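Local coordinates for protein putative fimbrium anchoring subunit Fim4B (Bacteroides ovatus, PDB 5CAG) that probably serves as the anchoring subunit of a fimbrium, as a predicted outer-membrane lipoprotein of the FimB/Mfa2 family, at residues 20-25 against 53-58; 38-43 against 70-75. One frame throughout, in Å; residues are numbered along the deposited sequence.

Contact 1: residues 20-25 against 53-58. With SO4 (sulfate ion), chain C.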
ATOM      1  N   VAL A  20       8.671 -26.954   6.638  1.00118.49           N
ATOM      2  CA  VAL A  20       9.497 -26.019   5.877  1.00113.03           C
ATOM      3  C   VAL A  20      10.188 -25.061   6.855  1.00111.89           C
ATOM      4  O   VAL A  20       9.752 -24.929   7.999  1.00112.05           O
ATOM      5  CB  VAL A  20       8.763 -25.262   4.738  1.00113.70           C
ATOM      6  CG1 VAL A  20       8.264 -26.214   3.663  1.00114.60           C
ATOM      7  CG2 VAL A  20       7.637 -24.390   5.266  1.00112.45           C
ATOM      8  N   ASP A  21      11.291 -24.444   6.415  1.00104.37           N
ATOM      9  CA  ASP A  21      12.050 -23.499   7.212  1.00102.29           C
ATOM     10  C   ASP A  21      12.292 -22.256   6.370  1.00102.06           C
ATOM     11  O   ASP A  21      13.103 -22.260   5.434  1.00101.25           O
ATOM     12  CB  ASP A  21      13.360 -24.123   7.732  1.00106.06           C
ATOM     13  CG  ASP A  21      14.134 -23.322   8.778  1.00119.48           C
ATOM     14  OD1 ASP A  21      13.782 -22.133   9.018  1.00119.06           O
ATOM     15  OD2 ASP A  21      15.126 -23.857   9.314  1.00127.44           O
ATOM     16  N   ILE A  22      11.551 -21.193   6.699  1.00 94.86           N
ATOM     17  CA  ILE A  22      11.635 -19.918   6.007  1.00 90.26           C
ATOM     18  C   ILE A  22      12.649 -19.024   6.709  1.00 92.00           C
ATOM     19  O   ILE A  22      12.591 -18.848   7.925  1.00 92.46           O
ATOM     20  CB  ILE A  22      10.225 -19.270   5.924  1.00 91.25           C
ATOM     21  CG1 ILE A  22       9.312 -20.081   4.984  1.00 92.29           C
ATOM     22  CG2 ILE A  22      10.282 -17.796   5.499  1.00 88.63           C
ATOM     23  CD1 ILE A  22       7.886 -20.225   5.477  1.00 99.63           C
ATOM     24  N   LYS A  23      13.608 -18.504   5.933  1.00 86.82           N
ATOM     25  CA  LYS A  23      14.569 -17.497   6.377  1.00 85.64           C
ATOM     26  C   LYS A  23      14.266 -16.225   5.598  1.00 86.11           C
ATOM     27  O   LYS A  23      14.110 -16.280   4.378  1.00 85.14           O
ATOM     28  CB  LYS A  23      16.031 -17.938   6.214  1.00 89.21           C
ATOM     29  CG  LYS A  23      17.029 -16.952   6.844  1.00101.75           C
ATOM     30  CD  LYS A  23      18.423 -17.045   6.205  1.00116.63           C
ATOM     31  CE  LYS A  23      19.268 -15.801   6.395  1.00128.88           C
ATOM     32  NZ  LYS A  23      20.726 -16.121   6.479  1.00140.84           N
ATOM     33  N   LEU A  24      14.119 -15.103   6.300  1.00 81.34           N
ATOM     34  CA  LEU A  24      13.812 -13.826   5.662  1.00 79.20           C
ATOM     35  C   LEU A  24      14.982 -12.889   5.764  1.00 85.05           C
ATOM     36  O   LEU A  24      15.557 -12.729   6.837  1.00 86.58           O
ATOM     37  CB  LEU A  24      12.560 -13.156   6.258  1.00 78.10           C
ATOM     38  CG  LEU A  24      11.243 -13.919   6.141  1.00 82.90           C
ATOM     39  CD1 LEU A  24      10.190 -13.286   6.981  1.00 82.82           C
ATOM     40  CD2 LEU A  24      10.760 -13.970   4.734  1.00 83.54           C
ATOM     41  N   ASP A  25      15.364 -12.304   4.633  1.00 82.20           N
ATOM     42  CA  ASP A  25      16.420 -11.315   4.560  1.00 82.98           C
ATOM     43  C   ASP A  25      15.756  -9.980   4.373  1.00 84.81           C
ATOM     44  O   ASP A  25      14.716  -9.880   3.679  1.00 82.86           O
ATOM     45  CB  ASP A  25      17.426 -11.618   3.436  1.00 87.03           C
ATOM     46  CG  ASP A  25      18.703 -10.787   3.498  1.00109.09           C
ATOM     47  OD1 ASP A  25      18.987 -10.207   4.581  1.00113.38           O
ATOM     48  OD2 ASP A  25      19.434 -10.736   2.474  1.00115.81           O
ATOM     49  N   LYS A  53       0.250 -19.156   9.261  1.00100.90           N
ATOM     50  CA  LYS A  53       1.120 -19.003  10.431  1.00100.61           C
ATOM     51  C   LYS A  53       1.730 -17.601  10.537  1.00101.49           C
ATOM     52  O   LYS A  53       2.077 -16.997   9.529  1.00 98.48           O
ATOM     53  CB  LYS A  53       2.254 -20.047  10.462  1.00104.01           C
ATOM     54  CG  LYS A  53       2.696 -20.373  11.894  1.00119.86           C
ATOM     55  CD  LYS A  53       4.009 -21.138  12.006  1.00126.37           C
ATOM     56  CE  LYS A  53       4.478 -21.158  13.443  1.00133.27           C
ATOM     57  NZ  LYS A  53       5.703 -21.978  13.632  1.00143.10           N
ATOM     58  N   TYR A  54       1.840 -17.090  11.778  1.00 98.25           N
ATOM     59  CA  TYR A  54       2.499 -15.829  12.105  1.00 95.00           C
ATOM     60  C   TYR A  54       3.903 -16.222  12.529  1.00 99.44           C
ATOM     61  O   TYR A  54       4.070 -17.205  13.270  1.00101.56           O
ATOM     62  CB  TYR A  54       1.740 -15.042  13.186  1.00 96.03           C
ATOM     63  CG  TYR A  54       0.404 -14.491  12.730  1.00 95.75           C
ATOM     64  CD1 TYR A  54      -0.747 -15.267  12.785  1.00 99.17           C
ATOM     65  CD2 TYR A  54       0.289 -13.191  12.260  1.00 94.26           C
ATOM     66  CE1 TYR A  54      -1.976 -14.768  12.359  1.00 98.74           C
ATOM     67  CE2 TYR A  54      -0.939 -12.675  11.846  1.00 94.89           C
ATOM     68  CZ  TYR A  54      -2.069 -13.471  11.890  1.00103.02           C
ATOM     69  OH  TYR A  54      -3.283 -12.975  11.481  1.00104.42           O
ATOM     70  N   LEU A  55       4.910 -15.524  11.975  1.00 93.22           N
ATOM     71  CA  LEU A  55       6.331 -15.813  12.160  1.00 92.50           C
ATOM     72  C   LEU A  55       7.142 -14.630  12.617  1.00 95.40           C
ATOM     73  O   LEU A  55       6.726 -13.482  12.426  1.00 93.49           O
ATOM     74  CB  LEU A  55       6.917 -16.272  10.820  1.00 90.91           C
ATOM     75  CG  LEU A  55       6.802 -17.726  10.452  1.00 96.68           C
ATOM     76  CD1 LEU A  55       7.612 -17.992   9.217  1.00 95.27           C
ATOM     77  CD2 LEU A  55       7.293 -18.630  11.584  1.00102.56           C
ATOM     78  N   SER A  56       8.360 -14.915  13.137  1.00 93.31           N
ATOM     79  CA  SER A  56       9.350 -13.912  13.545  1.00 93.18           C
ATOM     80  C   SER A  56       9.753 -13.097  12.322  1.00 94.15           C
ATOM     81  O   SER A  56       9.687 -13.619  11.201  1.00 93.08           O
ATOM     82  CB  SER A  56      10.574 -14.597  14.157  1.00101.02           C
ATOM     83  OG  SER A  56      11.688 -13.730  14.336  1.00114.60           O
ATOM     84  N   VAL A  57      10.206 -11.851  12.512  1.00 88.21           N
ATOM     85  CA  VAL A  57      10.613 -11.052  11.361  1.00 85.00           C
ATOM     86  C   VAL A  57      11.704 -11.791  10.527  1.00 91.95           C
ATOM     87  O   VAL A  57      11.764 -11.596   9.314  1.00 91.56           O
ATOM     88  CB  VAL A  57      11.047  -9.643  11.788  1.00 86.72           C
ATOM     89  CG1 VAL A  57      12.473  -9.631  12.319  1.00 88.44           C
ATOM     90  CG2 VAL A  57      10.875  -8.654  10.657  1.00 83.44           C
ATOM     91  N   ARG A  58      12.489 -12.689  11.157  1.00 91.30           N
ATOM     92  CA  ARG A  58      13.570 -13.457  10.515  1.00 92.39           C
ATOM     93  C   ARG A  58      13.068 -14.775   9.888  1.00 95.12           C
ATOM     94  O   ARG A  58      13.831 -15.484   9.236  1.00 94.28           O
ATOM     95  CB  ARG A  58      14.691 -13.770  11.534  1.00 98.83           C
ATOM     96  CG  ARG A  58      15.146 -12.606  12.434  1.00119.34           C
ATOM     97  CD  ARG A  58      16.070 -11.596  11.752  1.00136.42           C
ATOM     98  NE  ARG A  58      16.607 -10.627  12.716  1.00153.01           N
ATOM     99  CZ  ARG A  58      17.207  -9.484  12.390  1.00167.72           C
ATOM    100  NH1 ARG A  58      17.352  -9.140  11.114  1.00154.28           N
ATOM    101  NH2 ARG A  58      17.656  -8.670  13.337  1.00154.87           N
TER
HETATM  102  S   SO4 C 402       3.270 -25.445  13.129  1.00182.92           S
HETATM  103  O1  SO4 C 402       2.464 -26.498  13.753  1.00183.02           O
HETATM  104  O2  SO4 C 402       3.318 -24.286  14.029  1.00182.81           O
HETATM  105  O3  SO4 C 402       4.639 -25.926  12.919  1.00182.79           O
HETATM  106  O4  SO4 C 402       2.660 -25.078  11.834  1.00181.80           O
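The flat groups that meet Leu24 are two successive backbone carbonyls, those of Val57 and Arg58. The Arg58 carbonyl takes the Leu24 amide over a face: Leu24 N lies 3.0 Å from Arg58 O, well above the carbonyl plane (59° out of it). The bond is fairly straight at the hydrogen, 161°, but it does not use a lone pair in the plane. Lys23 CA approaches the same oxygen, 3.6 Å from Arg58 O, in a CA-H...O contact. The Val57 carbonyl meets a side chain instead: Leu24 CD1 is 3.3 Å from Val57 O. Leu24 CG stands anti to its own carbonyl carbon (chi1 -61°), which helps carry CD1 to that oxygen. Val57 O is not left to the methyl alone, because Trp26 NE1 donates a hydrogen bond to it. Deeper in, the contact is apolar and thin, with Ile22 CD1 4.4 Å from Leu55 CD1. Within the turn, Arg58 N makes a weak 3.4 Å hydrogen bond to Ser56 OG.

Lys53 does not touch 20-25. Its extended chain carries NZ to a weak 3.3 Å hydrogen bond with O2 of a sulfate ion, probably from the crystallisation liquor. Glu61 O is a second partner of NZ.

Val37 lies against both Leu24 and Leu55, and Met62 against both Ile22 and Leu55. Trp138 of strand 134-154 packs on Ile22 and Leu24. Residues 57-58 carry the chain from strand 51-56, beside 36-43, to strand 59-62, which pairs antiparallel with 20-25. This crossing is consistent with a transthyretin-like beta-sandwich. Strand 20-25 also runs parallel to 134-154 as its neighbour.

Contact 2: residues 38-43 against 70-75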
ATOM      1  N   ARG A  38       2.989 -12.684   8.424  1.00 79.81           N
ATOM      2  CA  ARG A  38       1.975 -13.727   8.300  1.00 81.24           C
ATOM      3  C   ARG A  38       2.231 -14.454   7.002  1.00 85.96           C
ATOM      4  O   ARG A  38       2.565 -13.803   6.002  1.00 86.65           O
ATOM      5  CB  ARG A  38       0.544 -13.175   8.355  1.00 80.11           C
ATOM      6  CG  ARG A  38      -0.484 -14.263   8.688  1.00 90.89           C
ATOM      7  CD  ARG A  38      -1.754 -14.003   7.929  1.00 91.57           C
ATOM      8  NE  ARG A  38      -2.921 -14.720   8.450  1.00 83.17           N
ATOM      9  CZ  ARG A  38      -4.174 -14.305   8.265  1.00103.49           C
ATOM     10  NH1 ARG A  38      -4.417 -13.172   7.612  1.00 87.91           N
ATOM     11  NH2 ARG A  38      -5.190 -15.000   8.758  1.00102.27           N
ATOM     12  N   VAL A  39       2.166 -15.799   7.025  1.00 81.71           N
ATOM     13  CA  VAL A  39       2.438 -16.646   5.867  1.00 81.17           C
ATOM     14  C   VAL A  39       1.204 -17.483   5.576  1.00 91.26           C
ATOM     15  O   VAL A  39       0.707 -18.185   6.470  1.00 95.16           O
ATOM     16  CB  VAL A  39       3.693 -17.536   6.063  1.00 84.31           C
ATOM     17  CG1 VAL A  39       4.002 -18.322   4.800  1.00 84.88           C
ATOM     18  CG2 VAL A  39       4.914 -16.737   6.514  1.00 81.82           C
ATOM     19  N   ILE A  40       0.675 -17.398   4.351  1.00 87.83           N
ATOM     20  CA  ILE A  40      -0.501 -18.208   4.028  1.00 90.36           C
ATOM     21  C   ILE A  40      -0.204 -19.039   2.806  1.00 94.80           C
ATOM     22  O   ILE A  40       0.275 -18.520   1.802  1.00 94.22           O
ATOM     23  CB  ILE A  40      -1.838 -17.439   3.868  1.00 93.34           C
ATOM     24  CG1 ILE A  40      -2.069 -16.438   4.991  1.00 92.09           C
ATOM     25  CG2 ILE A  40      -3.003 -18.416   3.788  1.00 98.26           C
ATOM     26  CD1 ILE A  40      -3.021 -15.351   4.597  1.00 97.88           C
ATOM     27  N   PHE A  41      -0.513 -20.322   2.898  1.00 92.73           N
ATOM     28  CA  PHE A  41      -0.350 -21.301   1.846  1.00 94.02           C
ATOM     29  C   PHE A  41      -1.724 -21.712   1.321  1.00103.40           C
ATOM     30  O   PHE A  41      -2.439 -22.422   2.020  1.00106.93           O
ATOM     31  CB  PHE A  41       0.395 -22.512   2.415  1.00 96.87           C
ATOM     32  CG  PHE A  41       1.896 -22.391   2.444  1.00 95.61           C
ATOM     33  CD1 PHE A  41       2.532 -21.689   3.458  1.00 96.05           C
ATOM     34  CD2 PHE A  41       2.677 -23.027   1.489  1.00 96.46           C
ATOM     35  CE1 PHE A  41       3.924 -21.614   3.504  1.00 94.69           C
ATOM     36  CE2 PHE A  41       4.065 -22.933   1.528  1.00 96.64           C
ATOM     37  CZ  PHE A  41       4.678 -22.246   2.547  1.00 92.83           C
ATOM     38  N   TYR A  42      -2.122 -21.250   0.130  1.00100.05           N
ATOM     39  CA  TYR A  42      -3.422 -21.624  -0.410  1.00103.26           C
ATOM     40  C   TYR A  42      -3.246 -22.863  -1.293  1.00113.79           C
ATOM     41  O   TYR A  42      -2.511 -22.817  -2.283  1.00113.11           O
ATOM     42  CB  TYR A  42      -4.101 -20.474  -1.173  1.00102.78           C
ATOM     43  CG  TYR A  42      -4.315 -19.222  -0.352  1.00101.71           C
ATOM     44  CD1 TYR A  42      -3.339 -18.231  -0.285  1.00100.13           C
ATOM     45  CD2 TYR A  42      -5.512 -19.002   0.316  1.00103.32           C
ATOM     46  CE1 TYR A  42      -3.539 -17.069   0.451  1.00 97.20           C
ATOM     47  CE2 TYR A  42      -5.724 -17.838   1.050  1.00101.90           C
ATOM     48  CZ  TYR A  42      -4.734 -16.874   1.113  1.00104.62           C
ATOM     49  OH  TYR A  42      -4.921 -15.735   1.857  1.00106.45           O
ATOM     50  N   PRO A  43      -3.872 -24.000  -0.933  1.00115.35           N
ATOM     51  CA  PRO A  43      -3.723 -25.192  -1.763  1.00118.56           C
ATOM     52  C   PRO A  43      -4.464 -25.025  -3.082  1.00126.64           C
ATOM     53  O   PRO A  43      -5.558 -24.449  -3.104  1.00126.89           O
ATOM     54  CB  PRO A  43      -4.328 -26.290  -0.893  1.00123.69           C
ATOM     55  CG  PRO A  43      -5.333 -25.593  -0.084  1.00127.72           C
ATOM     56  CD  PRO A  43      -4.781 -24.246   0.206  1.00118.86           C
ATOM     57  N   SER A  70      -0.277 -21.680  -3.533  1.00 97.85           N
ATOM     58  CA  SER A  70      -0.070 -20.281  -3.851  1.00 93.65           C
ATOM     59  C   SER A  70       0.352 -19.686  -2.510  1.00 94.92           C
ATOM     60  O   SER A  70      -0.206 -20.099  -1.494  1.00 96.58           O
ATOM     61  CB  SER A  70      -1.337 -19.665  -4.426  1.00 96.02           C
ATOM     62  OG  SER A  70      -1.612 -20.155  -5.726  1.00102.30           O
ATOM     63  N   VAL A  71       1.385 -18.841  -2.448  1.00 87.40           N
ATOM     64  CA  VAL A  71       1.831 -18.366  -1.130  1.00 85.72           C
ATOM     65  C   VAL A  71       1.765 -16.837  -1.022  1.00 87.36           C
ATOM     66  O   VAL A  71       1.979 -16.139  -2.023  1.00 87.69           O
ATOM     67  CB  VAL A  71       3.269 -18.880  -0.804  1.00 89.31           C
ATOM     68  CG1 VAL A  71       3.696 -18.512   0.614  1.00 87.92           C
ATOM     69  CG2 VAL A  71       3.384 -20.381  -1.010  1.00 91.75           C
ATOM     70  N   VAL A  72       1.498 -16.328   0.199  1.00 80.65           N
ATOM     71  CA  VAL A  72       1.530 -14.893   0.504  1.00 78.58           C
ATOM     72  C   VAL A  72       2.289 -14.683   1.819  1.00 85.37           C
ATOM     73  O   VAL A  72       2.135 -15.465   2.760  1.00 88.04           O
ATOM     74  CB  VAL A  72       0.175 -14.125   0.530  1.00 80.74           C
ATOM     75  CG1 VAL A  72      -0.495 -14.091  -0.829  1.00 80.79           C
ATOM     76  CG2 VAL A  72      -0.765 -14.657   1.595  1.00 82.03           C
ATOM     77  N   VAL A  73       3.128 -13.646   1.867  1.00 79.57           N
ATOM     78  CA  VAL A  73       3.861 -13.272   3.072  1.00 78.51           C
ATOM     79  C   VAL A  73       3.777 -11.777   3.189  1.00 82.99           C
ATOM     80  O   VAL A  73       4.230 -11.067   2.276  1.00 83.58           O
ATOM     81  CB  VAL A  73       5.334 -13.735   3.134  1.00 81.13           C
ATOM     82  CG1 VAL A  73       5.901 -13.486   4.527  1.00 80.29           C
ATOM     83  CG2 VAL A  73       5.483 -15.194   2.747  1.00 82.54           C
ATOM     84  N   TYR A  74       3.204 -11.283   4.283  1.00 76.89           N
ATOM     85  CA  TYR A  74       3.120  -9.847   4.468  1.00 74.12           C
ATOM     86  C   TYR A  74       3.330  -9.519   5.953  1.00 78.08           C
ATOM     87  O   TYR A  74       3.195 -10.407   6.794  1.00 78.24           O
ATOM     88  CB  TYR A  74       1.788  -9.312   3.921  1.00 74.90           C
ATOM     89  CG  TYR A  74       0.569  -9.780   4.689  1.00 78.70           C
ATOM     90  CD1 TYR A  74       0.108  -9.079   5.798  1.00 80.19           C
ATOM     91  CD2 TYR A  74      -0.142 -10.909   4.290  1.00 82.11           C
ATOM     92  CE1 TYR A  74      -1.012  -9.503   6.507  1.00 83.99           C
ATOM     93  CE2 TYR A  74      -1.260 -11.356   5.008  1.00 85.30           C
ATOM     94  CZ  TYR A  74      -1.688 -10.650   6.121  1.00 93.95           C
ATOM     95  OH  TYR A  74      -2.792 -11.050   6.840  1.00 99.33           O
ATOM     96  N   ASN A  75       3.689  -8.266   6.268  1.00 73.82           N
ATOM     97  CA  ASN A  75       3.876  -7.846   7.652  1.00 74.38           C
ATOM     98  C   ASN A  75       2.503  -7.548   8.274  1.00 82.66           C
ATOM     99  O   ASN A  75       1.673  -6.827   7.699  1.00 80.97           O
ATOM    100  CB  ASN A  75       4.821  -6.665   7.741  1.00 69.79           C
ATOM    101  CG  ASN A  75       4.415  -5.462   6.937  1.00 84.32           C
ATOM    102  OD1 ASN A  75       4.236  -5.516   5.707  1.00 77.24           O
ATOM    103  ND2 ASN A  75       4.301  -4.342   7.631  1.00 73.28           N
TER
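Arg38 and Tyr74 lie side by side. Arg38 CB sits over one face of the ring, toward its rim, and the guanidinium turns its edge to the hydroxyl. Arg38 NH1 donates to Tyr74 OH at 2.8 Å, with the oxygen nearly in the guanidinium plane; the two planes are 76° apart. The bend in the arginine chain at chi2 (-144°) helps bring NH1 there. NH2 forms salt bridges with Asp52 and Glu86, and these with the NH1 bond help fix the group's rotation.

The packing is closer in the middle of this face. Val72 CG2 is 3.7 Å from Ile40 CB, and it also meets the edge of the Tyr42 ring, 3.8 Å from CE1. Toward the two ends it is looser: Ile40 CD1 is 4.4 Å from Tyr74 CE2, and Tyr42 CB is 4.3 Å from Ser70 CB. No side of the contact is open to solvent, as all ten touching residues are buried.

On the other face Val71 CG2 makes a CH-pi contact, 4.0 Å from the centroid of the Phe41 ring. Val39 CG2 meets Val73 CG1 at 3.9 Å. Trp138 packs against Val71 and Val73.

Six backbone hydrogen bonds join the strands. Hydrogen-bonded and non-hydrogen-bonded pairs alternate, as in a regular antiparallel beta sheet. The face with Val39, Phe41, Val71 and Val73, where the latter two touch strand 134-154, is consistent with a transthyretin-like beta-sandwich.

Contacts 1 and 2 have centres 11 Å apart and meet through strands 36-43 and 51-56, which are antiparallel neighbours. A probable backbone hydrogen bond, 2.8 Å from Val39 N to Lys53 O, ties them directly. Beside it Leu55 CD1 lies 4.0 Å from Val39 CG2, so the apolar side of contact 1 continues into that of contact 2. Tyr54 OH packs 3.5 Å from Arg38 NE on the other face. Their segments alternate along the chain. Trp138 is common to both contacts. The sulfate lies beside contact 1, at the end of the Lys53 side chain, and is no evidence of a functional site.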